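Local coordinates for protein ribonuclease J (Methanolobus psychrophilus R15, PDB 5HAB) that is an archaeal exoribonuclease of the beta-CASP metallo-beta-lactamase family that binds RNA and probably trims it stepwise from its 5' end, at residues B[260-266]-B[368-374]; B[171-175]-B[195-199]. The protein carries 1 engineered substitution. All blocks are in the same frame, centred on the assembly; numbering follows the deposited sequence.

How the contacts relate
Contact 2 comes first along the chain and is complete before contact 1 opens. It lies in the metallo-beta-lactamase part, where the end of strand 166-172 meets the loop following strand 189-194; both strands belong to the same six-stranded mixed sheet. Contact 1 pairs strands 262-266 and 370-374 in the wholly parallel sheet of the beta-CASP part. The two share no strand or sheet: their centres are 28 Å apart, and their nearest atoms, about 8 Å from each other, do not touch. Bound RNA comes within about 4 Å of contact 2 and 5 Å of contact 1 at the nearest atoms, consistent with both domains flanking the RNA-binding cleft.

Contact 1 of 2, residues B[260-266]-B[368-374]; sequences VGMIVTT and GDRIIFS
Strand 262-266 runs parallel to strand 370-374, their axes 4.8 Å apart and crossing at only -16°, and Ile263 grips the neighbour twice: its N donates to Arg370 O (2.9 Å), while its O accepts from Ile372 N (2.9 Å). Thr265 repeats the pattern with Ile372 O and Ser374 N. At the entry to the ladder Gly261 O receives Arg370 N; Gly261 has a positive phi, at which a CB would press on the preceding carbonyl, so glycine suits this turn. Beside it Met262 and Arg370 lie alongside each other, pointing the same way. The sulfur SD meets the guanidinium at its edge, taking weak bonds from NE and from Arg370 NH2 (3.3 Å to Met262 SD), while NH2 has a stronger partner in Val251 O. These are two inner strands of the parallel beta-CASP sheet, packed by helices on both faces: 241-253 over Val264 and Ile372, 271-283 over Val264 and Thr266, and 352-357 over Ile263, Thr265 and Phe373. Branched aliphatic residues fit both layers. Thr265 sets its methyl CG2 over one face of the Phe373 ring, 4.0 Å from the centroid in a CH-pi contact. A chi1 of 180° swings the hydroxyl away from the backbone N and lets CG2 meet the ring; OG1 bonds to Met342 O. Farther along, Thr266 OG1 donates to Ser374 O at 3.0 Å, tilted 24° from the carbonyl plane.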
# COMPACT_ATOMS: atom_id res chain seq x y z
N VAL B 260 0.67 35.26 -8.46
CA VAL B 260 -0.32 34.31 -8.94
C VAL B 260 -1.58 34.32 -8.08
O VAL B 260 -2.69 34.11 -8.58
CB VAL B 260 0.27 32.90 -9.03
CG1 VAL B 260 0.70 32.40 -7.65
CG2 VAL B 260 -0.72 31.95 -9.66
N GLY B 261 -1.42 34.56 -6.78
CA GLY B 261 -2.53 34.40 -5.86
C GLY B 261 -2.45 33.07 -5.14
O GLY B 261 -2.61 32.01 -5.74
N MET B 262 -2.21 33.14 -3.83
CA MET B 262 -1.98 31.95 -3.04
C MET B 262 -2.89 31.89 -1.81
O MET B 262 -3.06 32.89 -1.10
CB MET B 262 -0.51 31.89 -2.61
CG MET B 262 0.47 31.93 -3.77
SD MET B 262 2.19 32.02 -3.25
CE MET B 262 2.18 33.57 -2.35
N ILE B 263 -3.46 30.72 -1.56
CA ILE B 263 -4.28 30.47 -0.38
C ILE B 263 -3.55 29.47 0.50
O ILE B 263 -3.10 28.44 0.01
CB ILE B 263 -5.67 29.94 -0.76
CG1 ILE B 263 -6.48 31.00 -1.49
CG2 ILE B 263 -6.41 29.45 0.48
CD1 ILE B 263 -7.82 30.51 -1.98
N VAL B 264 -3.44 29.76 1.80
CA VAL B 264 -2.85 28.78 2.72
C VAL B 264 -3.92 28.27 3.67
O VAL B 264 -4.74 29.03 4.17
CB VAL B 264 -1.67 29.38 3.49
CG1 VAL B 264 -0.97 28.30 4.30
CG2 VAL B 264 -0.69 30.05 2.54
N THR B 265 -3.91 26.96 3.93
CA THR B 265 -4.83 26.38 4.90
C THR B 265 -4.10 25.46 5.88
O THR B 265 -3.18 24.73 5.49
CB THR B 265 -5.97 25.60 4.21
OG1 THR B 265 -6.84 25.04 5.20
CG2 THR B 265 -5.41 24.48 3.34
N THR B 266 -4.50 25.51 7.14
CA THR B 266 -3.85 24.73 8.19
C THR B 266 -4.73 24.62 9.43
O THR B 266 -5.85 25.14 9.46
CB THR B 266 -2.49 25.36 8.59
OG1 THR B 266 -1.84 24.53 9.56
CG2 THR B 266 -2.70 26.75 9.17
N GLY B 368 -3.51 28.25 -12.39
CA GLY B 368 -2.24 28.74 -11.88
C GLY B 368 -2.25 29.00 -10.39
O GLY B 368 -1.21 28.91 -9.74
N ASP B 369 -3.42 29.36 -9.85
CA ASP B 369 -3.58 29.66 -8.43
C ASP B 369 -3.03 28.54 -7.54
O ASP B 369 -3.21 27.36 -7.82
CB ASP B 369 -5.05 29.92 -8.09
CG ASP B 369 -5.51 31.30 -8.53
OD1 ASP B 369 -4.67 32.21 -8.58
OD2 ASP B 369 -6.72 31.47 -8.79
N ARG B 370 -2.33 28.93 -6.48
CA ARG B 370 -1.64 27.97 -5.63
C ARG B 370 -2.30 27.81 -4.24
O ARG B 370 -2.47 28.77 -3.49
CB ARG B 370 -0.17 28.38 -5.52
CG ARG B 370 0.65 28.11 -6.81
CD ARG B 370 1.77 29.14 -6.98
NE ARG B 370 2.34 29.46 -5.69
CZ ARG B 370 3.50 28.98 -5.25
NH1 ARG B 370 4.22 28.16 -6.02
NH2 ARG B 370 3.95 29.33 -4.04
N ILE B 371 -2.71 26.57 -3.94
CA ILE B 371 -3.32 26.26 -2.65
C ILE B 371 -2.40 25.37 -1.83
O ILE B 371 -2.09 24.24 -2.21
CB ILE B 371 -4.70 25.63 -2.85
CG1 ILE B 371 -5.55 26.57 -3.71
CG2 ILE B 371 -5.37 25.36 -1.51
CD1 ILE B 371 -6.94 26.09 -3.98
N ILE B 372 -1.97 25.90 -0.69
CA ILE B 372 -1.00 25.23 0.16
C ILE B 372 -1.66 24.65 1.40
O ILE B 372 -2.09 25.37 2.29
CB ILE B 372 0.13 26.20 0.57
CG1 ILE B 372 0.89 26.70 -0.67
CG2 ILE B 372 1.08 25.52 1.55
CD1 ILE B 372 0.50 28.09 -1.09
N PHE B 373 -1.73 23.32 1.43
CA PHE B 373 -2.19 22.59 2.60
C PHE B 373 -1.02 22.35 3.55
O PHE B 373 -0.23 21.43 3.35
CB PHE B 373 -2.82 21.25 2.19
CG PHE B 373 -4.09 21.39 1.41
CD1 PHE B 373 -4.06 21.76 0.08
CD2 PHE B 373 -5.31 21.11 2.00
CE1 PHE B 373 -5.23 21.88 -0.65
CE2 PHE B 373 -6.48 21.22 1.28
CZ PHE B 373 -6.45 21.61 -0.05
N SER B 374 -0.91 23.18 4.57
CA SER B 374 0.11 22.98 5.59
C SER B 374 -0.42 22.02 6.65
O SER B 374 -0.62 22.40 7.81
CB SER B 374 0.52 24.30 6.21
OG SER B 374 1.72 24.13 6.94

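Contact 2 of 2, residues B[171-175]-B[195-199]; sequences NTQHS and CDFKF
His174 lays its imidazole against Asp196, and the side chain can be followed outward over that residue. His174 CB sits 3.5 Å from Asp196 O. The ring, swung out by a chi1 of -170° that sets CG anti to the backbone N, takes the same oxygen over one face, with His174 CG 3.1 Å from Asp196 O. CD2 and CE1 skirt this carbonyl too, whereas ND1 turns its hydrogen bonding to Gly409 O. Farther along, His174 NE2 approaches Asp196 CB at 3.6 Å, the methylene making a CH-pi contact over the same face; ring and carboxylate planes differ by 21°. Ser175 OG lies over the opposite face. At the tip a water in the ring plane, 2.6 Å from His174 NE2, also reaches Asp196 OD2 (3.1 Å), which His104 NE2 binds as well. Histidine and aspartate, in loops just past strands 166-172 and 189-194, which flank strand 179-186, are consistent with motifs 3 and 4 of the metallo-beta-lactamase fold, whose residues bind metal in relatives; here both pack on an RNA phosphate. Next to this pair the backbones join through a weak, bent bond from Lys198 N to Gln173 O (2.9 Å, 121° at the hydrogen). Thr172 OG1 is buried against Phe197 CB at 3.8 Å and has no polar partner. Phe197 is buried, its ring edge-to-face with Phe181, and the extended Lys198 carries NZ to Ser408 O.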
# COMPACT_ATOMS: atom_id res chain seq x y z
N ASN B 171 6.87 21.43 30.75
CA ASN B 171 6.62 21.90 29.39
C ASN B 171 7.07 20.85 28.37
O ASN B 171 8.07 20.15 28.58
CB ASN B 171 7.31 23.24 29.12
CG ASN B 171 8.42 23.14 28.09
OD1 ASN B 171 9.58 22.92 28.43
ND2 ASN B 171 8.07 23.31 26.82
N THR B 172 6.32 20.73 27.29
CA THR B 172 6.75 19.89 26.18
C THR B 172 6.30 20.56 24.88
O THR B 172 5.75 21.67 24.91
CB THR B 172 6.18 18.46 26.28
OG1 THR B 172 6.83 17.62 25.33
CG2 THR B 172 4.67 18.46 26.02
N GLN B 173 6.54 19.91 23.75
CA GLN B 173 6.14 20.47 22.47
C GLN B 173 5.06 19.62 21.81
O GLN B 173 4.94 18.43 22.10
CB GLN B 173 7.34 20.60 21.54
CG GLN B 173 8.23 21.80 21.82
CD GLN B 173 7.59 23.11 21.40
OE1 GLN B 173 7.05 23.23 20.30
NE2 GLN B 173 7.66 24.11 22.27
N HIS B 174 4.29 20.24 20.93
CA HIS B 174 3.20 19.57 20.22
C HIS B 174 2.65 20.52 19.16
O HIS B 174 3.08 21.67 19.06
CB HIS B 174 2.10 19.13 21.19
CG HIS B 174 1.08 18.23 20.57
ND1 HIS B 174 1.41 17.09 19.88
CD2 HIS B 174 -0.28 18.32 20.53
CE1 HIS B 174 0.31 16.50 19.45
NE2 HIS B 174 -0.73 17.23 19.82
N SER B 175 1.68 20.04 18.38
CA SER B 175 1.10 20.84 17.30
C SER B 175 0.15 21.93 17.80
O SER B 175 -0.56 22.56 17.02
CB SER B 175 0.36 19.92 16.33
OG SER B 175 -0.50 19.05 17.03
N CYS B 195 1.33 12.41 26.82
CA CYS B 195 0.55 12.07 25.64
C CYS B 195 0.32 13.31 24.77
O CYS B 195 0.20 14.42 25.29
CB CYS B 195 -0.79 11.45 26.06
SG CYS B 195 -0.63 9.95 27.06
N ASP B 196 0.25 13.10 23.46
CA ASP B 196 0.23 14.20 22.48
C ASP B 196 1.44 15.10 22.66
O ASP B 196 1.31 16.28 22.98
CB ASP B 196 -1.06 15.01 22.59
CG ASP B 196 -2.18 14.43 21.77
OD1 ASP B 196 -2.04 13.29 21.28
OD2 ASP B 196 -3.21 15.11 21.61
N PHE B 197 2.62 14.53 22.45
CA PHE B 197 3.84 15.29 22.62
C PHE B 197 4.89 14.94 21.59
O PHE B 197 4.79 13.95 20.86
CB PHE B 197 4.43 15.04 24.00
CG PHE B 197 5.28 13.81 24.07
CD1 PHE B 197 4.70 12.56 24.23
CD2 PHE B 197 6.67 13.89 23.96
CE1 PHE B 197 5.48 11.43 24.29
CE2 PHE B 197 7.45 12.76 24.02
CZ PHE B 197 6.86 11.53 24.18
N LYS B 198 5.94 15.73 21.61
CA LYS B 198 7.01 15.64 20.65
C LYS B 198 8.23 16.34 21.24
O LYS B 198 8.11 17.44 21.78
CB LYS B 198 6.56 16.27 19.33
CG LYS B 198 7.61 17.00 18.55
CD LYS B 198 6.96 17.73 17.40
CE LYS B 198 8.00 18.24 16.42
NZ LYS B 198 7.37 18.68 15.16
N PHE B 199 9.38 15.69 21.18
CA PHE B 199 10.62 16.38 21.49
C PHE B 199 10.94 17.32 20.33
O PHE B 199 10.96 16.89 19.17
CB PHE B 199 11.76 15.38 21.72
CG PHE B 199 11.62 14.57 22.98
CD1 PHE B 199 10.82 15.01 24.02
CD2 PHE B 199 12.29 13.37 23.12
CE1 PHE B 199 10.69 14.27 25.17
CE2 PHE B 199 12.16 12.62 24.27
CZ PHE B 199 11.36 13.07 25.30
O HOH W 1 -3.29 17.04 19.21